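PDB 3OOQ: amidohydrolase from Thermotoga maritima, which probably hydrolyses cyclic amide bonds as a TIM-barrel member of the amidohydrolase family, with allantoinase activity a tentative assignment. Local coordinates for residues 7-11 / 39-43; 108-113 / 375-380; 189-193 / 210-214; 224-230 / 248-254; 259-263 / 296-300. All blocks are in the same frame, centred on the assembly; numbering follows the deposited sequence.

Contact 1: residues 7-11 / 39-43; sequences ILFKN and NIEDP
Three oxygens gather round the ammonium of Lys-10. Its NZ donates to the backbone oxygen of Ile-40 over 2.9 Å, forms a salt bridge with Asp-25 OD2, and has a long one, 3.7 Å, to Glu-41 OE2. The donor approaches Ile-40 O with a C=O...N angle of 153°, tilted 20° from the carbonyl plane. Lysine suits the place because its aliphatic chain can bend: kinks at chi2 and chi3 carry NZ from a strand residue to the loop, although CB does not itself point there. The side chain of Glu-41 crosses that of Lys-10 at about a right angle. Glu-41 itself is exposed to solvent.

Beneath this polar layer Leu-8 supplies the apolar one. Its CG stands anti to the backbone N (chi1 179°), which sends both methyls to the loop: CD1 lies 3.8 Å from Ile-40 CG2, while CD2 sits over the backbone, 3.7 Å from Asp-42 N. Both Leu-8 and Ile-40 are buried, and branched hydrocarbon fits there. Asp-42, by contrast, turns its carboxylate away, and OD1 accepts from the backbone nitrogens of Asp-44 and Ala-45, bracing the loop within itself.

Residues 39-43 form the irregular link between strands 32-37 and 46-49. In the four-stranded mixed sheet, strand 7-10 runs antiparallel to strand 24-29 on one flank and parallel to strand 46-49 on the other. Leu-8 also touches Leu-27, and Asp-25, which receives Lys-10 NZ and Ile-40 N on the same oxygen, ties the loop to strand 24-29.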
# COMPACT_ATOMS: atom_id res chain seq x y z
N ILE F 7 45.48 34.62 -32.06
CA ILE F 7 46.43 33.84 -31.29
C ILE F 7 47.20 32.92 -32.23
O ILE F 7 46.61 32.24 -33.07
CB ILE F 7 45.75 32.98 -30.20
CG1 ILE F 7 45.04 33.86 -29.16
CG2 ILE F 7 46.75 32.07 -29.53
CD1 ILE F 7 44.15 33.07 -28.21
N LEU F 8 48.51 32.90 -32.07
CA LEU F 8 49.36 32.07 -32.89
C LEU F 8 50.06 31.05 -32.00
O LEU F 8 50.95 31.40 -31.22
CB LEU F 8 50.36 32.94 -33.66
CG LEU F 8 51.38 32.27 -34.58
CD1 LEU F 8 50.69 31.31 -35.56
CD2 LEU F 8 52.24 33.32 -35.31
N PHE F 9 49.65 29.80 -32.12
CA PHE F 9 50.27 28.73 -31.33
C PHE F 9 51.48 28.22 -32.08
O PHE F 9 51.36 27.80 -33.23
CB PHE F 9 49.28 27.59 -31.09
CG PHE F 9 48.10 27.98 -30.24
CD1 PHE F 9 48.21 28.02 -28.84
CD2 PHE F 9 46.87 28.29 -30.83
CE1 PHE F 9 47.11 28.38 -28.05
CE2 PHE F 9 45.76 28.63 -30.04
CZ PHE F 9 45.88 28.68 -28.64
N LYS F 10 52.64 28.26 -31.44
CA LYS F 10 53.90 27.93 -32.14
C LYS F 10 54.57 26.64 -31.67
O LYS F 10 54.74 26.42 -30.48
CB LYS F 10 54.90 29.11 -32.06
CG LYS F 10 54.37 30.41 -32.69
CD LYS F 10 55.12 30.90 -33.94
CE LYS F 10 55.94 29.84 -34.69
NZ LYS F 10 56.16 30.27 -36.11
N ASN F 11 54.96 25.81 -32.64
CA ASN F 11 55.90 24.72 -32.39
C ASN F 11 55.39 23.57 -31.51
O ASN F 11 56.18 22.82 -30.93
CB ASN F 11 57.25 25.29 -31.89
CG ASN F 11 58.41 24.31 -32.06
OD1 ASN F 11 58.50 23.59 -33.05
ND2 ASN F 11 59.30 24.29 -31.08
N ASN F 39 55.19 26.73 -40.66
CA ASN F 39 55.88 27.97 -40.25
C ASN F 39 55.02 29.22 -40.44
O ASN F 39 55.30 30.06 -41.30
CB ASN F 39 57.21 28.14 -41.02
CG ASN F 39 58.40 27.54 -40.29
OD1 ASN F 39 59.01 26.58 -40.75
ND2 ASN F 39 58.73 28.11 -39.14
N ILE F 40 53.97 29.35 -39.63
CA ILE F 40 53.09 30.51 -39.72
C ILE F 40 53.70 31.72 -39.02
O ILE F 40 54.26 31.59 -37.93
CB ILE F 40 51.67 30.21 -39.16
CG1 ILE F 40 51.07 28.99 -39.86
CG2 ILE F 40 50.77 31.42 -39.31
CD1 ILE F 40 49.77 28.47 -39.24
N GLU F 41 53.61 32.89 -39.66
CA GLU F 41 53.99 34.18 -39.05
C GLU F 41 52.81 35.13 -39.12
O GLU F 41 52.11 35.19 -40.13
CB GLU F 41 55.21 34.79 -39.75
CG GLU F 41 56.46 34.95 -38.86
CD GLU F 41 57.09 33.61 -38.45
OE1 GLU F 41 57.19 32.71 -39.31
OE2 GLU F 41 57.48 33.48 -37.26
N ASP F 42 52.57 35.86 -38.04
CA ASP F 42 51.54 36.91 -38.03
C ASP F 42 51.93 38.00 -37.04
O ASP F 42 52.05 37.75 -35.84
CB ASP F 42 50.14 36.35 -37.71
CG ASP F 42 49.02 37.34 -38.04
OD1 ASP F 42 48.85 38.35 -37.32
OD2 ASP F 42 48.28 37.09 -39.02
N PRO F 43 52.13 39.22 -37.57
CA PRO F 43 52.76 40.32 -36.82
C PRO F 43 51.92 40.83 -35.66
O PRO F 43 52.46 41.34 -34.68
CB PRO F 43 52.93 41.42 -37.89
CG PRO F 43 51.84 41.14 -38.89
CD PRO F 43 51.70 39.64 -38.92

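Contact 2: residues 108-113 / 375-380; sequences LAGGVT and VERVYI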
# COMPACT_ATOMS: atom_id res chain seq x y z
N LEU F 108 36.61 19.32 -19.03
CA LEU F 108 37.62 20.19 -19.64
C LEU F 108 39.04 19.75 -19.25
O LEU F 108 39.91 19.67 -20.11
CB LEU F 108 37.36 21.66 -19.26
CG LEU F 108 36.08 22.32 -19.83
CD1 LEU F 108 35.76 23.64 -19.12
CD2 LEU F 108 36.18 22.54 -21.35
N ALA F 109 39.26 19.43 -17.98
CA ALA F 109 40.53 18.88 -17.52
C ALA F 109 40.87 17.52 -18.17
O ALA F 109 42.00 17.04 -18.05
CB ALA F 109 40.57 18.80 -15.95
N GLY F 110 39.89 16.88 -18.81
CA GLY F 110 40.14 15.68 -19.60
C GLY F 110 40.09 15.92 -21.11
O GLY F 110 40.16 14.99 -21.91
N GLY F 111 39.95 17.19 -21.49
CA GLY F 111 40.08 17.59 -22.88
C GLY F 111 38.82 17.50 -23.70
O GLY F 111 38.89 17.56 -24.92
N VAL F 112 37.66 17.38 -23.04
CA VAL F 112 36.37 17.33 -23.71
C VAL F 112 35.73 18.72 -23.77
O VAL F 112 35.58 19.40 -22.75
CB VAL F 112 35.39 16.36 -23.00
CG1 VAL F 112 34.07 16.28 -23.75
CG2 VAL F 112 36.01 14.97 -22.91
N THR F 113 35.34 19.15 -24.97
CA THR F 113 34.82 20.51 -25.12
C THR F 113 33.36 20.57 -25.56
O THR F 113 32.66 21.53 -25.25
CB THR F 113 35.68 21.33 -26.10
OG1 THR F 113 35.75 20.63 -27.36
CG2 THR F 113 37.09 21.53 -25.55
N VAL F 375 46.19 17.99 -19.20
CA VAL F 375 45.69 19.15 -19.92
C VAL F 375 46.24 20.42 -19.29
O VAL F 375 46.01 20.69 -18.12
CB VAL F 375 44.16 19.18 -19.92
CG1 VAL F 375 43.63 20.52 -20.45
CG2 VAL F 375 43.61 18.03 -20.74
N GLU F 376 46.95 21.22 -20.09
CA GLU F 376 47.48 22.48 -19.59
C GLU F 376 46.53 23.64 -19.83
O GLU F 376 46.44 24.54 -19.01
CB GLU F 376 48.86 22.75 -20.18
CG GLU F 376 49.86 21.64 -19.79
CD GLU F 376 51.30 21.94 -20.15
OE1 GLU F 376 51.54 22.97 -20.83
OE2 GLU F 376 52.17 21.13 -19.76
N ARG F 377 45.83 23.63 -20.96
CA ARG F 377 44.92 24.72 -21.33
C ARG F 377 43.86 24.23 -22.28
O ARG F 377 44.11 23.30 -23.03
CB ARG F 377 45.67 25.84 -22.07
CG ARG F 377 46.57 26.70 -21.20
CD ARG F 377 47.00 27.90 -22.00
NE ARG F 377 48.13 28.60 -21.39
CZ ARG F 377 48.69 29.69 -21.92
NH1 ARG F 377 48.23 30.18 -23.06
NH2 ARG F 377 49.71 30.27 -21.30
N VAL F 378 42.71 24.89 -22.26
CA VAL F 378 41.62 24.58 -23.19
C VAL F 378 41.04 25.90 -23.69
O VAL F 378 40.77 26.80 -22.90
CB VAL F 378 40.47 23.75 -22.54
CG1 VAL F 378 39.36 23.41 -23.59
CG2 VAL F 378 41.01 22.47 -21.91
N TYR F 379 40.88 25.98 -25.01
CA TYR F 379 40.23 27.10 -25.65
C TYR F 379 38.98 26.54 -26.30
O TYR F 379 38.99 25.41 -26.78
CB TYR F 379 41.13 27.70 -26.74
CG TYR F 379 42.43 28.31 -26.21
CD1 TYR F 379 43.53 27.49 -25.91
CD2 TYR F 379 42.55 29.68 -26.02
CE1 TYR F 379 44.72 28.03 -25.43
CE2 TYR F 379 43.76 30.24 -25.54
CZ TYR F 379 44.83 29.40 -25.25
OH TYR F 379 46.01 29.92 -24.79
N ILE F 380 37.92 27.34 -26.28
CA ILE F 380 36.67 27.02 -26.98
C ILE F 380 36.29 28.30 -27.72
O ILE F 380 36.28 29.37 -27.11
CB ILE F 380 35.55 26.60 -25.99
CG1 ILE F 380 35.87 25.23 -25.38
CG2 ILE F 380 34.17 26.59 -26.68
CD1 ILE F 380 34.85 24.69 -24.37
O HOH W 1 44.47 16.99 -17.05
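Thr-113 packs tightly against Val-378 and Ile-380: its methyl CG2 comes within 3.5 Å of Val-378 CG1, and its CB lies 3.9 Å from Ile-380 CD1. The side chains of Thr-113 and Ile-380 slide past each other in opposite directions, whereas Leu-108 crosses both Val-378 and Ile-380 at about a right angle. Leu-108 CD2 thereby rests 3.9 Å from Ile-380 CD1 and 4.0 Å from Val-378 CG1. Beta-branched residues suit this core, since valine and isoleucine offer short, stiff hydrocarbon from a strand, and the longer leucine reaches them from the end of a helix.

Helix 103-108 stops here in a Schellman motif: Gly-111 N bonds to Leu-108 O and Val-112 N to Ala-107 O. Gly-111 is the C-prime residue, with positive phi (87°) that would jam a side chain against the preceding carbonyl oxygen. After it, strand 112-117 sets off beside strand 54-64, joining the sheet that also includes strand 375-380. Glu-376 and Arg-377 both face Val-363, a classic beta bulge, and beyond it Val-378 again meets the helix end, its CG2 3.5 Å from Leu-108 O.

The looser side is confined to Ala-109, exposed and with its methyl directed away from the strand, and to a water bridge. No direct hydrogen bond links the two segments; instead a water donates to Ala-109 O at 2.7 Å and accepts from Val-375 N at 2.9 Å. Val-375 CG2 still presses on Ala-109 O at 3.3 Å, and its other neighbours include Val-362, Trp-364 and Phe-386.

Contact 3: residues 189-193 / 210-214; sequences YMKKK and MEVGE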
# COMPACT_ATOMS: atom_id res chain seq x y z
N TYR F 189 -1.37 13.58 -37.62
CA TYR F 189 -1.18 14.99 -37.31
C TYR F 189 -0.73 15.80 -38.53
O TYR F 189 -1.24 16.88 -38.79
CB TYR F 189 -0.14 15.08 -36.22
CG TYR F 189 0.26 16.45 -35.75
CD1 TYR F 189 1.48 17.02 -36.13
CD2 TYR F 189 -0.56 17.16 -34.86
CE1 TYR F 189 1.88 18.29 -35.65
CE2 TYR F 189 -0.17 18.42 -34.38
CZ TYR F 189 1.03 18.97 -34.76
OH TYR F 189 1.39 20.21 -34.25
N MSE F 190 0.24 15.26 -39.25
CA MSE F 190 0.70 15.85 -40.50
C MSE F 190 -0.41 15.91 -41.54
O MSE F 190 -0.57 16.94 -42.20
CB MSE F 190 1.92 15.10 -41.03
CG MSE F 190 3.14 15.26 -40.11
SE MSE F 190 4.67 14.16 -40.63
CE MSE F 190 5.22 15.15 -42.25
N LYS F 191 -1.19 14.84 -41.67
CA LYS F 191 -2.27 14.81 -42.64
C LYS F 191 -3.36 15.82 -42.27
O LYS F 191 -3.94 16.45 -43.15
CB LYS F 191 -2.87 13.41 -42.79
CG LYS F 191 -1.86 12.40 -43.31
CD LYS F 191 -2.38 10.99 -43.28
CE LYS F 191 -1.29 10.03 -43.69
NZ LYS F 191 -1.72 8.63 -43.53
N LYS F 192 -3.61 15.99 -40.97
CA LYS F 192 -4.54 17.03 -40.53
C LYS F 192 -4.05 18.43 -40.91
O LYS F 192 -4.83 19.26 -41.35
CB LYS F 192 -4.80 16.95 -39.02
CG LYS F 192 -5.68 15.78 -38.62
CD LYS F 192 -5.81 15.72 -37.10
CE LYS F 192 -6.39 14.40 -36.62
NZ LYS F 192 -6.02 14.17 -35.17
N LYS F 193 -2.74 18.66 -40.75
CA LYS F 193 -2.12 19.93 -41.13
C LYS F 193 -2.20 20.20 -42.61
O LYS F 193 -2.43 21.34 -43.03
CB LYS F 193 -0.66 19.95 -40.72
CG LYS F 193 -0.39 20.41 -39.32
CD LYS F 193 1.03 20.09 -38.99
CE LYS F 193 1.63 21.10 -38.09
NZ LYS F 193 3.10 21.07 -38.25
N MSE F 210 3.68 16.07 -30.98
CA MSE F 210 3.55 15.77 -32.40
C MSE F 210 4.54 16.57 -33.25
O MSE F 210 5.05 16.05 -34.25
CB MSE F 210 2.13 16.05 -32.90
CG MSE F 210 1.02 15.24 -32.28
SE MSE F 210 1.15 13.31 -32.68
CE MSE F 210 2.03 12.78 -31.06
N GLU F 211 4.80 17.82 -32.85
CA GLU F 211 5.72 18.68 -33.60
C GLU F 211 7.14 18.10 -33.71
O GLU F 211 7.71 18.12 -34.78
CB GLU F 211 5.74 20.11 -33.02
CG GLU F 211 4.47 20.91 -33.32
CD GLU F 211 4.40 21.39 -34.78
OE1 GLU F 211 3.29 21.52 -35.33
OE2 GLU F 211 5.46 21.62 -35.38
N VAL F 212 7.68 17.55 -32.63
CA VAL F 212 9.01 16.92 -32.66
C VAL F 212 9.02 15.66 -33.51
O VAL F 212 10.01 15.37 -34.18
CB VAL F 212 9.52 16.44 -31.26
CG1 VAL F 212 11.05 16.53 -31.23
CG2 VAL F 212 8.92 17.23 -30.16
N GLY F 213 7.93 14.89 -33.43
CA GLY F 213 7.81 13.67 -34.22
C GLY F 213 7.84 14.01 -35.70
O GLY F 213 8.47 13.31 -36.51
N GLU F 214 7.16 15.10 -36.05
CA GLU F 214 7.13 15.58 -37.43
C GLU F 214 8.54 15.96 -37.90
O GLU F 214 8.95 15.64 -39.03
CB GLU F 214 6.15 16.74 -37.58
CG GLU F 214 6.16 17.40 -38.97
CD GLU F 214 5.11 18.50 -39.16
OE1 GLU F 214 4.41 18.88 -38.19
OE2 GLU F 214 5.00 18.99 -40.29
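The ring of Tyr-189 has CB of Met-210 (a selenomethionine) over the centre of one face, a CH-pi contact, while Glu-211 OE1 lies at its edge, in the ring plane. Phe-203 adds an edge-to-face ring neighbour. The carboxylates of Glu-211 and Glu-214 are each turned 79° from the tyrosine ring. Met-210 SE is oblique to it, a Met-aromatic contact 5.1 Å from the centroid.

Tyr-189 OH donates to Glu-211 OE1 over 2.5 Å, on the anti side of the carboxylate. The same oxygen takes Lys-193 NZ at 3.0 Å from its syn side, so two donors grip it. NZ also meets the syn lone pair of Glu-214 OE1 at 2.6 Å; the lysine probably offsets part of the repulsion between the two carboxylates, and Arg-218, at Glu-214 OE2, shares the charge of Glu-214. Glu-214, extended beyond CG, reaches NZ along hydrocarbon that packs on Met-190, also a selenomethionine, whose SE lies 3.9 Å from Glu-214 CG.

The segments of helix 172-198 and helix 208-217 cross nearly perpendicularly (-93°), their axes 11.0 Å apart. Asp-207, just before helix 208-217, bonds to Tyr-189 OH through its N, and on helix 172-198 Lys-191 and Lys-192 pack against Glu-202 and Thr-204 of a second subunit.

Contact 4: residues 224-230 / 248-254; sequences RMHAHRA and VIEHGTE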
# COMPACT_ATOMS: atom_id res chain seq x y z
N ARG F 224 17.69 9.00 -32.11
CA ARG F 224 18.84 8.49 -31.41
C ARG F 224 18.34 7.30 -30.59
O ARG F 224 17.67 7.49 -29.57
CB ARG F 224 19.46 9.59 -30.55
CG ARG F 224 19.94 10.85 -31.34
CD ARG F 224 21.06 10.53 -32.35
NE ARG F 224 22.22 9.96 -31.65
CZ ARG F 224 23.28 10.64 -31.23
NH1 ARG F 224 23.39 11.94 -31.49
NH2 ARG F 224 24.24 10.03 -30.55
N MSE F 225 18.66 6.09 -31.04
CA MSE F 225 17.97 4.88 -30.59
C MSE F 225 18.83 3.95 -29.74
O MSE F 225 19.72 3.27 -30.26
CB MSE F 225 17.38 4.13 -31.79
CG MSE F 225 16.33 4.96 -32.48
SE MSE F 225 15.64 4.18 -34.11
CE MSE F 225 13.84 3.81 -33.48
N HIS F 226 18.54 3.96 -28.44
CA HIS F 226 19.27 3.19 -27.42
C HIS F 226 18.92 1.71 -27.59
O HIS F 226 17.75 1.34 -27.47
CB HIS F 226 18.85 3.72 -26.02
CG HIS F 226 19.23 2.84 -24.86
ND1 HIS F 226 18.60 1.64 -24.57
CD2 HIS F 226 20.15 3.02 -23.88
CE1 HIS F 226 19.14 1.11 -23.48
NE2 HIS F 226 20.09 1.93 -23.05
N ALA F 227 19.93 0.88 -27.87
CA ALA F 227 19.75 -0.57 -28.01
C ALA F 227 21.03 -1.35 -27.78
O ALA F 227 22.08 -0.98 -28.30
CB ALA F 227 19.16 -0.93 -29.39
N HIS F 228 20.93 -2.45 -27.03
CA HIS F 228 22.09 -3.26 -26.70
C HIS F 228 22.06 -4.58 -27.43
O HIS F 228 22.95 -4.88 -28.21
CB HIS F 228 22.18 -3.49 -25.18
CG HIS F 228 22.48 -2.25 -24.40
ND1 HIS F 228 23.73 -1.66 -24.37
CD2 HIS F 228 21.68 -1.48 -23.61
CE1 HIS F 228 23.69 -0.58 -23.61
NE2 HIS F 228 22.46 -0.45 -23.14
N ARG F 229 21.02 -5.39 -27.16
CA ARG F 229 20.91 -6.72 -27.74
C ARG F 229 20.68 -6.63 -29.26
O ARG F 229 20.02 -5.72 -29.73
CB ARG F 229 19.81 -7.52 -27.03
CG ARG F 229 20.04 -9.03 -27.05
CD ARG F 229 19.06 -9.75 -26.13
NE ARG F 229 17.70 -9.67 -26.65
CZ ARG F 229 16.63 -10.19 -26.07
NH1 ARG F 229 16.74 -10.83 -24.90
NH2 ARG F 229 15.43 -10.05 -26.65
N ALA F 230 21.23 -7.57 -30.02
CA ALA F 230 21.21 -7.48 -31.50
C ALA F 230 19.79 -7.32 -32.05
O ALA F 230 19.56 -6.52 -32.98
CB ALA F 230 21.93 -8.71 -32.15
N VAL F 248 20.45 6.91 -35.48
CA VAL F 248 21.73 6.56 -34.93
C VAL F 248 21.44 5.51 -33.86
O VAL F 248 20.46 5.62 -33.13
CB VAL F 248 22.42 7.81 -34.29
CG1 VAL F 248 23.73 7.45 -33.63
CG2 VAL F 248 22.64 8.94 -35.34
N ILE F 249 22.27 4.48 -33.78
CA ILE F 249 22.16 3.50 -32.71
C ILE F 249 23.05 3.93 -31.55
O ILE F 249 24.24 4.20 -31.76
CB ILE F 249 22.58 2.12 -33.20
CG1 ILE F 249 21.66 1.61 -34.33
CG2 ILE F 249 22.63 1.14 -32.05
CD1 ILE F 249 20.24 1.19 -33.85
N GLU F 250 22.48 4.00 -30.34
CA GLU F 250 23.25 4.34 -29.14
C GLU F 250 23.65 3.07 -28.41
O GLU F 250 22.83 2.16 -28.24
CB GLU F 250 22.44 5.22 -28.17
CG GLU F 250 21.60 6.31 -28.78
CD GLU F 250 22.40 7.24 -29.69
OE1 GLU F 250 21.85 7.60 -30.75
OE2 GLU F 250 23.56 7.60 -29.35
N HIS F 251 24.90 3.04 -27.95
CA HIS F 251 25.54 1.87 -27.30
C HIS F 251 25.82 0.73 -28.29
O HIS F 251 26.99 0.38 -28.52
CB HIS F 251 24.77 1.37 -26.08
CG HIS F 251 24.24 2.45 -25.20
ND1 HIS F 251 25.07 3.27 -24.45
CD2 HIS F 251 22.98 2.86 -24.94
CE1 HIS F 251 24.34 4.13 -23.77
NE2 HIS F 251 23.06 3.91 -24.04
N GLY F 252 24.76 0.15 -28.86
CA GLY F 252 24.90 -0.90 -29.88
C GLY F 252 25.82 -2.02 -29.42
O GLY F 252 26.66 -2.51 -30.18
N THR F 253 25.64 -2.42 -28.17
CA THR F 253 26.51 -3.41 -27.52
C THR F 253 26.78 -4.65 -28.39
O THR F 253 27.92 -5.10 -28.46
CB THR F 253 25.92 -3.78 -26.15
OG1 THR F 253 25.98 -2.62 -25.30
CG2 THR F 253 26.68 -4.90 -25.48
N GLU F 254 25.74 -5.17 -29.05
CA GLU F 254 25.88 -6.34 -29.91
C GLU F 254 25.89 -6.02 -31.41
O GLU F 254 25.69 -6.92 -32.23
CB GLU F 254 24.78 -7.37 -29.59
CG GLU F 254 24.88 -7.91 -28.18
CD GLU F 254 24.01 -9.13 -27.94
OE1 GLU F 254 23.09 -9.40 -28.76
OE2 GLU F 254 24.27 -9.82 -26.94
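Arg-224 grips the carboxylate of Glu-250 side-on: NE donates to OE1 at 2.6 Å and NH2 to OE2 at 2.8 Å. Its chain, bent at chi2 and chi3, folds alongside Val-248, and NH2 also reaches Ala-62 O. Arginine suits a buried acid because two nitrogens can serve both oxygens.

Met-225 (a selenomethionine) carries the parallel pairing: its N donates to Val-248 O, and its O accepts from Glu-250 N. His-226 meets the His-251 ring obliquely, planes at 81°. Ala-227 N then donates almost straight to Glu-250 O (3.2 Å, 178°), and Ala-227 O takes a weak bond from Gly-252 N, where positive phi favours glycine. His-228 ND1 shares a 2.6 Å hydrogen bond with Thr-253 OG1, which helps set the ring's rotation; that ring is nearly parallel to His-251's but slid aside. His-251 ND1 is held by Gly-272 O. His-228 O accepts from Glu-254 N.

Arg-229 is the N-cap of helix 230-243, its guanidinium salt-bridged to Asp-231. Ala-230 N donates to Glu-254 OE1 at 2.9 Å, and that oxygen also accepts from Gln-100 of a second subunit.

Helix 230-243 joins the two strands as a beta-alpha-beta crossover. Two bonds compensate the buried Glu-250 carboxylate, probably favouring its ionised form. His-226, at its strand's end, clusters with His-228 and His-251 from the following loops near His-63 and Asp-306, consistent with the active-site end of an amidohydrolase barrel.

Contact 5: residues 259-263 / 296-300; sequences SKVLA and KDGVL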
# COMPACT_ATOMS: atom_id res chain seq x y z
N SER F 259 27.23 -6.39 -37.94
CA SER F 259 27.97 -5.26 -38.48
C SER F 259 27.83 -5.09 -40.01
O SER F 259 27.81 -3.97 -40.51
CB SER F 259 29.44 -5.34 -38.07
OG SER F 259 29.97 -6.63 -38.33
N LYS F 260 27.72 -6.20 -40.73
CA LYS F 260 27.58 -6.15 -42.19
C LYS F 260 26.33 -5.38 -42.56
O LYS F 260 26.38 -4.50 -43.43
CB LYS F 260 27.54 -7.56 -42.80
CG LYS F 260 28.93 -8.11 -43.23
CD LYS F 260 29.99 -8.05 -42.11
CE LYS F 260 31.01 -9.20 -42.24
NZ LYS F 260 31.81 -9.10 -43.50
N VAL F 261 25.24 -5.66 -41.86
CA VAL F 261 23.99 -4.95 -42.09
C VAL F 261 24.11 -3.46 -41.80
O VAL F 261 23.65 -2.64 -42.58
CB VAL F 261 22.81 -5.58 -41.31
CG1 VAL F 261 21.51 -4.91 -41.68
CG2 VAL F 261 22.73 -7.06 -41.63
N LEU F 262 24.73 -3.12 -40.67
CA LEU F 262 24.90 -1.72 -40.28
C LEU F 262 25.74 -0.95 -41.30
O LEU F 262 25.40 0.17 -41.67
CB LEU F 262 25.50 -1.61 -38.86
CG LEU F 262 24.68 -2.28 -37.73
CD1 LEU F 262 25.41 -2.16 -36.41
CD2 LEU F 262 23.34 -1.66 -37.58
N ALA F 263 26.83 -1.58 -41.74
CA ALA F 263 27.70 -1.01 -42.78
C ALA F 263 26.95 -0.78 -44.11
O ALA F 263 26.97 0.34 -44.64
CB ALA F 263 28.92 -1.91 -43.00
N LYS F 296 36.61 -2.32 -38.78
CA LYS F 296 36.97 -3.27 -39.83
C LYS F 296 35.83 -3.54 -40.84
O LYS F 296 36.07 -3.65 -42.05
CB LYS F 296 37.42 -4.58 -39.17
CG LYS F 296 37.93 -5.64 -40.11
CD LYS F 296 38.37 -6.87 -39.33
CE LYS F 296 38.42 -8.09 -40.24
NZ LYS F 296 38.67 -9.36 -39.48
N ASP F 297 34.60 -3.66 -40.34
CA ASP F 297 33.43 -3.90 -41.18
C ASP F 297 32.83 -2.62 -41.77
O ASP F 297 31.82 -2.66 -42.44
CB ASP F 297 32.39 -4.72 -40.42
CG ASP F 297 32.89 -6.11 -40.06
OD1 ASP F 297 33.67 -6.67 -40.87
OD2 ASP F 297 32.54 -6.65 -38.98
N GLY F 298 33.46 -1.47 -41.52
CA GLY F 298 33.11 -0.25 -42.24
C GLY F 298 31.92 0.51 -41.68
O GLY F 298 31.24 1.22 -42.41
N VAL F 299 31.66 0.35 -40.38
CA VAL F 299 30.63 1.11 -39.69
C VAL F 299 31.23 2.41 -39.18
O VAL F 299 32.33 2.42 -38.61
CB VAL F 299 30.01 0.31 -38.52
CG1 VAL F 299 28.81 1.08 -37.86
CG2 VAL F 299 29.54 -1.05 -39.01
N LEU F 300 30.50 3.50 -39.39
CA LEU F 300 30.83 4.78 -38.79
C LEU F 300 30.46 4.80 -37.29
O LEU F 300 29.29 4.70 -36.93
CB LEU F 300 30.13 5.92 -39.53
CG LEU F 300 30.33 7.29 -38.88
CD1 LEU F 300 31.77 7.75 -39.04
CD2 LEU F 300 29.36 8.30 -39.47
O HOH W 2 28.94 2.36 -43.06
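Ser-259 and its neighbours at the start of helix 259-264 meet the end of helix 290-297, which closes in a Schellman motif at Gly-298. Positive phi suits that glycine, and the chain then turns toward strand 301-303 of the barrel.

Polar contact centres on Asp-297. Ser-259 OG donates to Asp-297 OD2 at 2.7 Å, coming from above the carboxylate plane, 40° out of it. Its chi1 of 49° sets OG between the backbone N and the carbonyl carbon, facing the acid, and OG also makes a weak bond to Tyr-256 O. Lys-260 bends along its length to bring NZ within 4.0 Å of Asp-297 OD1, beyond a salt bridge but probably still mildly favourable, on the solvent-exposed side.

Apolar contact belongs to Val-299. Its CG2 reaches between helix residues, 4.1 Å from both Leu-262 CB and Ala-263 CB. Ala-263 suits the spot: its CB already lies against Asp-297 O at 3.0 Å, and with its CA 4.8 Å from that of Val-299, a short methyl is what the backbones admit. Val-299 and Leu-262 both also touch Val-269 of strand 269-271.

Water completes the set, donating to Gly-298 O at 2.6 Å and to Ala-263 O at 3.2 Å.

How the contacts relate
Contact 1 closes first along the chain, in the four-stranded sheet at one end of the molecule. Contact 2 then spans 108-113 to 375-380, so contacts 3, 4 and 5, in that order, lie nested within its loop. Contacts 1 and 2 touch, Phe-9 CZ lying 3.5 Å from Tyr-379 CE1, and thus join the N-terminal sheet to the C-terminal strands. Contacts 2 and 4 reach the same large sheet, their centres 29 Å apart. Contact 5 follows contact 4 at 14 Å between centres, strand 247-249 leading on to helix 259-264. Contact 3 lies farthest from contact 1, 52 Å between centres. Contacts 3, 4 and 5 all reach a second subunit, whereas contact 1 touches none.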